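Local coordinates for (S)-ureidoglycine aminohydrolase cupin domain-containing protein (PDB 3MYX) that is of unknown function but belongs to the cupin superfamily and may be related to (S)-ureidoglycine aminohydrolase, at residues H30-S35 with E61-T66; L78-D83 with R97-R102. All coordinates share one frame; numbering follows the deposited sequence. Where two conformers were deposited one is given.

Contact 1. Residues H30-S35 with E61-T66; sequences HDPFDS and EAYPYT
H30 and P64 bring the two loops closest, their CA atoms 6.3 Å apart, and the backbones then diverge, with P32 and Y63 at 8.1 Å and no hydrogen bond running between the segments. Two loops without regular structure can still be joined by ring packing, and here prolines and tyrosines do most of the work. P64 is the wedge. Its CG lies over the centre of the Y65 ring, 3.7 Å above the plane, while its CD rests on one face of the Y63 ring, offset toward the rim; the proline thus sits between its two tyrosine neighbours. From this position P64 reaches across to P32, CG to CD at 3.8 Å, and its CG also approaches the carbonyl O of H30. P32 crosses Y63 at about a right angle, its CG coming to 3.7 Å from CE1. Farther along, OH of Y63 arrives in the plane of the F33 ring at its edge, nearest CE2, and is hydrogen-bonded to E67 OE1. The OH of Y65 stops 3.2 Å from CB of D31 and is hydrogen-bonded to D28. The chi1 of D31, -163°, sets its carboxylate beside the carbonyl carbon and forward along its own loop, where OD1 accepts from the N of F33 at 3.0 Å, met from well above the carboxylate plane. OD2 receives I27 N and forms a salt bridge with R37. That charge pair probably keeps the carboxylate ionised. The bond from F33 N closes an Asx turn within the loop ahead of strand 37-39, where it packs against the loop leading into strand 66-71 of this cupin-family protein.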
# COMPACT_ATOMS: atom_id res chain seq x y z
N HIS A 30 13.77 8.01 -13.49
CA HIS A 30 13.66 8.96 -12.38
C HIS A 30 13.77 8.33 -11.00
O HIS A 30 13.85 9.06 -10.01
CB HIS A 30 12.34 9.72 -12.46
CG HIS A 30 12.19 10.53 -13.69
ND1 HIS A 30 12.59 11.84 -13.77
CD2 HIS A 30 11.67 10.22 -14.90
CE1 HIS A 30 12.34 12.30 -14.99
NE2 HIS A 30 11.77 11.34 -15.68
N ASP A 31 13.75 7.01 -10.90
CA ASP A 31 13.67 6.35 -9.58
C ASP A 31 14.96 6.63 -8.81
O ASP A 31 16.05 6.36 -9.30
CB ASP A 31 13.51 4.84 -9.77
CG ASP A 31 13.02 4.12 -8.54
OD1 ASP A 31 13.09 4.68 -7.42
OD2 ASP A 31 12.58 2.96 -8.70
N PRO A 32 14.87 7.15 -7.58
CA PRO A 32 16.09 7.31 -6.77
C PRO A 32 16.65 5.97 -6.25
O PRO A 32 17.79 5.94 -5.78
CB PRO A 32 15.63 8.19 -5.60
CG PRO A 32 14.20 8.18 -5.61
CD PRO A 32 13.68 7.70 -6.90
N PHE A 33 15.84 4.92 -6.26
CA PHE A 33 16.24 3.58 -5.84
C PHE A 33 16.57 2.75 -7.07
O PHE A 33 16.10 3.02 -8.17
CB PHE A 33 15.16 2.92 -4.98
CG PHE A 33 14.93 3.63 -3.68
CD1 PHE A 33 15.80 3.41 -2.62
CD2 PHE A 33 13.89 4.54 -3.52
CE1 PHE A 33 15.62 4.08 -1.42
CE2 PHE A 33 13.71 5.21 -2.32
CZ PHE A 33 14.58 4.99 -1.27
N ASP A 34 17.43 1.76 -6.88
CA ASP A 34 17.86 0.91 -7.99
C ASP A 34 18.02 -0.52 -7.47
O ASP A 34 17.06 -1.28 -7.55
CB ASP A 34 19.10 1.47 -8.71
CG ASP A 34 20.10 2.11 -7.78
OD1 ASP A 34 20.89 1.36 -7.17
OD2 ASP A 34 20.13 3.36 -7.67
N SER A 35 19.18 -0.88 -6.91
CA SER A 35 19.38 -2.24 -6.42
C SER A 35 18.40 -2.60 -5.30
O SER A 35 18.02 -3.77 -5.15
CB SER A 35 20.83 -2.46 -5.93
OG SER A 35 21.17 -1.62 -4.85
N GLU A 61 16.08 15.69 -4.35
CA GLU A 61 15.70 17.10 -4.41
C GLU A 61 14.21 17.30 -4.68
O GLU A 61 13.61 18.19 -4.09
CB GLU A 61 16.55 17.85 -5.45
CG GLU A 61 16.17 19.32 -5.67
CD GLU A 61 16.01 20.12 -4.38
OE1 GLU A 61 16.71 19.80 -3.39
OE2 GLU A 61 15.17 21.06 -4.37
N ALA A 62 13.61 16.47 -5.54
CA ALA A 62 12.18 16.55 -5.85
C ALA A 62 11.70 15.13 -6.10
O ALA A 62 11.95 14.56 -7.15
CB ALA A 62 11.93 17.44 -7.06
N TYR A 63 11.00 14.54 -5.14
CA TYR A 63 10.66 13.14 -5.25
C TYR A 63 9.80 12.93 -6.50
O TYR A 63 8.87 13.69 -6.73
CB TYR A 63 9.94 12.63 -3.98
CG TYR A 63 10.12 11.15 -3.82
CD1 TYR A 63 11.34 10.62 -3.38
CD2 TYR A 63 9.13 10.25 -4.20
CE1 TYR A 63 11.53 9.25 -3.30
CE2 TYR A 63 9.33 8.87 -4.13
CZ TYR A 63 10.54 8.38 -3.67
OH TYR A 63 10.80 7.03 -3.58
N PRO A 64 10.12 11.92 -7.32
CA PRO A 64 9.53 11.88 -8.66
C PRO A 64 8.13 11.28 -8.71
O PRO A 64 7.46 11.38 -9.74
CB PRO A 64 10.49 10.99 -9.43
CG PRO A 64 11.07 10.10 -8.39
CD PRO A 64 11.25 10.99 -7.21
N TYR A 65 7.71 10.63 -7.62
CA TYR A 65 6.46 9.90 -7.56
C TYR A 65 5.66 10.38 -6.36
O TYR A 65 6.20 11.01 -5.45
CB TYR A 65 6.75 8.42 -7.36
CG TYR A 65 7.82 7.79 -8.25
CD1 TYR A 65 7.96 8.15 -9.58
CD2 TYR A 65 8.64 6.79 -7.75
CE1 TYR A 65 8.93 7.56 -10.40
CE2 TYR A 65 9.59 6.20 -8.56
CZ TYR A 65 9.71 6.57 -9.88
OH TYR A 65 10.67 5.97 -10.65
N THR A 66 4.38 10.02 -6.31
CA THR A 66 3.67 9.95 -5.03
C THR A 66 3.90 8.54 -4.53
O THR A 66 3.60 7.60 -5.22
CB THR A 66 2.18 10.22 -5.16
OG1 THR A 66 2.00 11.49 -5.80
CG2 THR A 66 1.51 10.19 -3.80

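Contact 2. Residues L78-D83 with R97-R102; sequences LTSGTD and RGTQVR. With EDO (1,2-ethanediol), chain D.
T79 and R102 form an antiparallel hydrogen-bonded pair, part of the pairing of strand 101-105 with strand 75-80, which itself continues through the type II' turn S80 to D83 into strand 83-88 as a beta hairpin. The principle illustrated is that a side chain can prolong a strand pairing after the backbone bonds stop. Both backbone bonds of the pair are present, T79 N to R102 O at 2.9 Å and R102 N to T79 O at 2.8 Å, and the CA atoms of L78 and V101 add CA-H...O contacts to the same two carbonyls. S80 then takes over with its side chain. Its CB passes 3.1 Å from the carbonyl O of Q100 and, more distantly, nears CG2 of T99. From CB the hydroxyl stands anti to the backbone N (chi1 -178°), which carries OG across to the other segment. At the tip, OG donates to Q100 O at 2.6 Å, in the carbonyl plane with a C=O...donor angle of 157°; it lies alongside the T99 methyl CG2 and receives a weak bond from a water that also accepts from Q100 N. On the apolar side, L78 CB approaches V101 CG2, and the L78 side chain also touches A93, I95 and I127, so the L78 face of this sheet packs against strands 92-95 and 127-130. Beside the pairing, an ethanediol, probably from the crystallisation liquor, bridges G81 and Q100: its O1 accepts from G81 N at 2.8 Å, nearly straight at 175°, and donates to Q100 OE1 at 2.6 Å.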
# COMPACT_ATOMS: atom_id res chain seq x y z
N LEU A 78 12.20 10.00 7.56
CA LEU A 78 11.97 10.85 6.41
C LEU A 78 12.08 12.29 6.90
O LEU A 78 11.39 12.68 7.85
CB LEU A 78 10.55 10.62 5.84
CG LEU A 78 10.21 9.19 5.44
CD1 LEU A 78 8.74 9.09 5.06
CD2 LEU A 78 11.11 8.71 4.28
N THR A 79 12.94 13.08 6.27
CA THR A 79 13.09 14.49 6.62
C THR A 79 12.85 15.36 5.39
O THR A 79 13.32 15.03 4.30
CB THR A 79 14.50 14.75 7.20
OG1 THR A 79 14.80 13.76 8.21
CG2 THR A 79 14.59 16.15 7.80
N SER A 80 12.14 16.46 5.56
CA SER A 80 11.94 17.47 4.54
C SER A 80 11.94 18.81 5.25
O SER A 80 11.01 19.14 5.96
CB SER A 80 10.61 17.25 3.83
OG SER A 80 10.41 18.20 2.79
N GLY A 81 12.99 19.58 5.05
CA GLY A 81 13.17 20.80 5.81
C GLY A 81 13.03 20.50 7.29
O GLY A 81 13.64 19.54 7.80
N THR A 82 12.17 21.27 7.96
CA THR A 82 11.95 21.09 9.40
C THR A 82 10.98 19.96 9.78
O THR A 82 10.75 19.72 10.96
CB THR A 82 11.44 22.42 10.02
OG1 THR A 82 10.35 22.90 9.22
CG2 THR A 82 12.55 23.47 10.04
N ASP A 83 10.40 19.27 8.80
CA ASP A 83 9.54 18.12 9.08
C ASP A 83 10.39 16.85 9.20
O ASP A 83 11.33 16.64 8.43
CB ASP A 83 8.53 17.89 7.95
CG ASP A 83 7.31 18.77 8.04
OD1 ASP A 83 7.16 19.57 8.99
OD2 ASP A 83 6.46 18.65 7.14
N ARG A 97 4.40 13.80 -4.35
CA ARG A 97 5.20 14.12 -5.53
C ARG A 97 5.83 15.52 -5.35
O ARG A 97 5.17 16.46 -4.92
CB ARG A 97 4.32 14.06 -6.79
CG ARG A 97 5.07 13.80 -8.07
CD ARG A 97 4.12 13.68 -9.26
NE ARG A 97 4.78 13.21 -10.49
CZ ARG A 97 4.82 11.95 -10.95
NH1 ARG A 97 4.20 10.94 -10.31
NH2 ARG A 97 5.49 11.69 -12.08
N GLY A 98 7.12 15.64 -5.69
CA GLY A 98 7.85 16.90 -5.64
C GLY A 98 8.52 17.20 -4.33
O GLY A 98 9.22 18.21 -4.21
N THR A 99 8.34 16.34 -3.32
CA THR A 99 8.90 16.59 -2.00
C THR A 99 10.43 16.55 -2.02
O THR A 99 11.02 15.62 -2.56
CB THR A 99 8.39 15.53 -0.99
OG1 THR A 99 6.97 15.44 -1.04
CG2 THR A 99 8.77 15.90 0.43
N GLN A 100 11.06 17.56 -1.41
CA GLN A 100 12.49 17.49 -1.12
C GLN A 100 12.62 16.63 0.12
O GLN A 100 12.12 16.97 1.19
CB GLN A 100 13.07 18.86 -0.88
CG GLN A 100 14.57 18.84 -0.73
CD GLN A 100 15.09 20.16 -0.21
OE1 GLN A 100 14.89 20.50 0.95
NE2 GLN A 100 15.79 20.88 -1.06
N VAL A 101 13.24 15.46 -0.01
CA VAL A 101 13.18 14.48 1.07
C VAL A 101 14.48 13.72 1.21
O VAL A 101 15.11 13.33 0.22
CB VAL A 101 11.98 13.50 0.88
CG1 VAL A 101 12.13 12.69 -0.40
CG2 VAL A 101 11.80 12.59 2.10
N ARG A 102 14.86 13.50 2.46
CA ARG A 102 15.95 12.60 2.80
C ARG A 102 15.32 11.36 3.43
O ARG A 102 14.48 11.47 4.34
CB ARG A 102 16.96 13.25 3.75
CG ARG A 102 18.12 12.36 4.15
CD ARG A 102 19.13 13.20 4.89
NE ARG A 102 20.28 12.48 5.40
CZ ARG A 102 21.37 12.16 4.69
NH1 ARG A 102 21.47 12.45 3.40
NH2 ARG A 102 22.35 11.52 5.28
C1 EDO D . 15.62 17.88 3.65
O1 EDO D . 14.96 19.01 3.09
C2 EDO D . 16.10 16.98 2.54
O2 EDO D . 17.06 17.67 1.71
O HOH W 1 16.04 11.73 7.06
O HOH W 2 9.06 19.37 -0.12

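In the fold
Read from the N terminus, contact 1 closes first, folding the loop between strands 23-24 and 37-39 against the one between strands 57-60 and 66-71. Contact 2 opens only afterwards, drawing strand 75-80 and its turn to the start of strand 101-105. The two are therefore in series, neither nested nor crossed, with centres about 13 Å apart on the same side of the chain's centre. They meet directly: the E61 carboxylate pairs with the Q100 amide, and Y63 N reaches T99 O. Residues 61-66 and 97-102 consequently run together, linking the small sheet of strands 57-60, 101-105, 75-80 and 83-88 to the larger one containing strands 37-39 and 66-71.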